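Local coordinates for hypothetical protein (Mus musculus, PDB 1VKB) that probably acts as a gamma-glutamylamine cyclotransferase of the AIG2 family, releasing 5-oxoproline from gamma-glutamylamines, at residues A[63-68]-A[126-131]. Residues are numbered along the deposited sequence; the frame is centred on the assembly and turned at random.
Sequences PWLLYL and VYTTAT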
loop_
_atom_site.group_PDB
_atom_site.type_symbol
_atom_site.label_atom_id
_atom_site.label_comp_id
_atom_site.label_asym_id
_atom_site.label_seq_id
_atom_site.Cartn_x
_atom_site.Cartn_y
_atom_site.Cartn_z
ATOM N N PRO A 63 2.266 -2.103 7.901
ATOM C CA PRO A 63 1.092 -2.657 7.277
ATOM C C PRO A 63 1.423 -3.533 6.073
ATOM O O PRO A 63 2.221 -3.154 5.192
ATOM C CB PRO A 63 0.324 -1.425 6.829
ATOM C CG PRO A 63 1.403 -0.426 6.446
ATOM C CD PRO A 63 2.477 -0.698 7.506
ATOM N N TRP A 64 0.767 -4.680 6.015
ATOM C CA TRP A 64 0.977 -5.648 4.945
ATOM C C TRP A 64 -0.331 -6.112 4.391
ATOM O O TRP A 64 -1.161 -6.655 5.132
ATOM C CB TRP A 64 1.726 -6.882 5.461
ATOM C CG TRP A 64 2.935 -6.629 6.343
ATOM C CD1 TRP A 64 2.944 -6.405 7.672
ATOM C CD2 TRP A 64 4.328 -6.698 5.938
ATOM N NE1 TRP A 64 4.246 -6.298 8.135
ATOM C CE2 TRP A 64 5.107 -6.470 7.084
ATOM C CE3 TRP A 64 4.978 -6.899 4.726
ATOM C CZ2 TRP A 64 6.507 -6.437 7.044
ATOM C CZ3 TRP A 64 6.368 -6.869 4.695
ATOM C CH2 TRP A 64 7.104 -6.645 5.847
ATOM N N LEU A 65 -0.499 -5.965 3.076
ATOM C CA LEU A 65 -1.640 -6.517 2.376
ATOM C C LEU A 65 -1.254 -7.926 1.901
ATOM O O LEU A 65 -0.411 -8.102 0.983
ATOM C CB LEU A 65 -2.050 -5.616 1.203
ATOM C CG LEU A 65 -3.435 -5.885 0.618
ATOM C CD1 LEU A 65 -4.509 -5.566 1.665
ATOM C CD2 LEU A 65 -3.644 -5.017 -0.605
ATOM N N LEU A 66 -1.807 -8.929 2.597
ATOM C CA LEU A 66 -1.424 -10.314 2.373
ATOM C C LEU A 66 -2.091 -10.802 1.101
ATOM O O LEU A 66 -3.278 -10.573 0.895
ATOM C CB LEU A 66 -1.768 -11.196 3.545
ATOM C CG LEU A 66 -1.393 -10.732 4.922
ATOM C CD1 LEU A 66 -1.750 -11.796 5.958
ATOM C CD2 LEU A 66 0.076 -10.362 4.945
ATOM N N TYR A 67 -1.341 -11.515 0.269
ATOM C CA TYR A 67 -1.879 -11.958 -1.013
ATOM C C TYR A 67 -2.691 -13.247 -0.816
ATOM O O TYR A 67 -2.232 -14.351 -1.117
ATOM C CB TYR A 67 -0.800 -12.104 -2.087
ATOM C CG TYR A 67 -1.477 -12.238 -3.420
ATOM C CD1 TYR A 67 -2.059 -11.138 -4.034
ATOM C CD2 TYR A 67 -1.690 -13.495 -3.981
ATOM C CE1 TYR A 67 -2.767 -11.266 -5.216
ATOM C CE2 TYR A 67 -2.404 -13.638 -5.171
ATOM C CZ TYR A 67 -2.946 -12.524 -5.775
ATOM O OH TYR A 67 -3.643 -12.662 -6.974
ATOM N N LEU A 68 -3.891 -13.061 -0.286
ATOM C CA LEU A 68 -4.864 -14.094 -0.052
ATOM C C LEU A 68 -6.223 -13.588 -0.523
ATOM O O LEU A 68 -7.103 -13.212 0.299
ATOM C CB LEU A 68 -4.917 -14.412 1.440
ATOM C CG LEU A 68 -3.651 -15.118 1.959
ATOM C CD1 LEU A 68 -3.538 -14.977 3.437
ATOM C CD2 LEU A 68 -3.689 -16.593 1.557
ATOM N N VAL A 126 -0.066 -2.621 -6.733
ATOM C CA VAL A 126 -0.193 -2.605 -5.266
ATOM C C VAL A 126 0.937 -3.461 -4.714
ATOM O O VAL A 126 1.284 -4.480 -5.336
ATOM C CB VAL A 126 -1.544 -3.232 -4.825
ATOM C CG1 VAL A 126 -1.703 -3.134 -3.299
ATOM C CG2 VAL A 126 -2.709 -2.522 -5.492
ATOM N N TYR A 127 1.543 -3.027 -3.611
ATOM C CA TYR A 127 2.580 -3.824 -2.928
ATOM C C TYR A 127 1.884 -4.842 -2.000
ATOM O O TYR A 127 1.349 -4.463 -0.968
ATOM C CB TYR A 127 3.569 -2.899 -2.192
ATOM C CG TYR A 127 4.362 -2.110 -3.209
ATOM C CD1 TYR A 127 5.378 -2.736 -3.947
ATOM C CD2 TYR A 127 4.063 -0.776 -3.493
ATOM C CE1 TYR A 127 6.079 -2.049 -4.924
ATOM C CE2 TYR A 127 4.744 -0.078 -4.534
ATOM C CZ TYR A 127 5.756 -0.715 -5.201
ATOM O OH TYR A 127 6.440 -0.060 -6.188
ATOM N N THR A 128 1.793 -6.105 -2.451
ATOM C CA THR A 128 1.197 -7.202 -1.654
ATOM C C THR A 128 2.322 -8.065 -1.121
ATOM O O THR A 128 3.461 -7.873 -1.482
ATOM C CB THR A 128 0.240 -8.032 -2.497
ATOM O OG1 THR A 128 0.954 -8.614 -3.599
ATOM C CG2 THR A 128 -0.790 -7.148 -3.125
ATOM N N THR A 129 2.021 -9.021 -0.255
ATOM C CA THR A 129 3.039 -9.967 0.139
ATOM C C THR A 129 2.537 -11.386 0.300
ATOM O O THR A 129 1.460 -11.610 0.854
ATOM C CB THR A 129 3.805 -9.515 1.351
ATOM O OG1 THR A 129 4.820 -10.487 1.606
ATOM C CG2 THR A 129 2.960 -9.500 2.600
ATOM N N ALA A 130 3.326 -12.299 -0.258
ATOM C CA ALA A 130 3.192 -13.752 -0.097
ATOM C C ALA A 130 4.294 -14.262 0.846
ATOM O O ALA A 130 4.391 -15.472 1.109
ATOM C CB ALA A 130 3.331 -14.429 -1.413
ATOM N N THR A 131 5.124 -13.370 1.383
ATOM C CA THR A 131 6.268 -13.840 2.223
ATOM C C THR A 131 6.125 -13.369 3.667
ATOM O O THR A 131 7.096 -13.171 4.341
ATOM C CB THR A 131 7.602 -13.331 1.637
ATOM O OG1 THR A 131 7.536 -11.902 1.422
ATOM C CG2 THR A 131 7.881 -13.937 0.277
#
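Thr129 meets both Trp64 and Leu66 through a single methyl group. Its CG2 lies 3.8 Å from Leu66 CD2, the two side chains running alongside each other on one face of the sheet, and 3.9 Å from CE3 of the Trp64 indole, which it approaches obliquely. The methyl is set between the backbone N and the carbonyl carbon while OG1 stands anti to N (chi1 -177°), an arrangement that gives the apolar branch to the opposing strand and turns the hydroxyl toward Thr131 N and Met99 O. OG1 accepts from Thr131 N at 2.9 Å, forming an ST turn, and also bonds to Met99 O. With methyl and hydroxyl both gone, as in an alanine, Leu66 CD2 and the indole would probably lose a packing partner, and Thr131 N and Met99 O their hydroxyl mate.

Thr129 N donates to Leu65 O (2.9 Å), and Thr129 O accepts from Tyr67 N (2.9 Å). The axes of segments 63-66 and 126-129 lie at 78°, and this parallel pairing is confined to their C-terminal ends. Leu65, with CG anti to N (chi1 -165°), slants its CD2 to 3.8 Å from Val126 CG1. Tyr67, the centre of an inverse gamma turn, lays its ring beside Thr128, whose OG1 bonds to Thr103 OG1 and Gln101 O.

Tyr19 OH bonds to both Leu65 N and Tyr127 O, linking the diverging strands. The short bridge joins strand 62-66, with its antiparallel partner 54-57, to strand 121-129 in the mixed sheet of the gamma-glutamyl cyclotransferase-like fold; strand 121-129 pairs on with 101-109, while Tyr127 packs against helix 84-93.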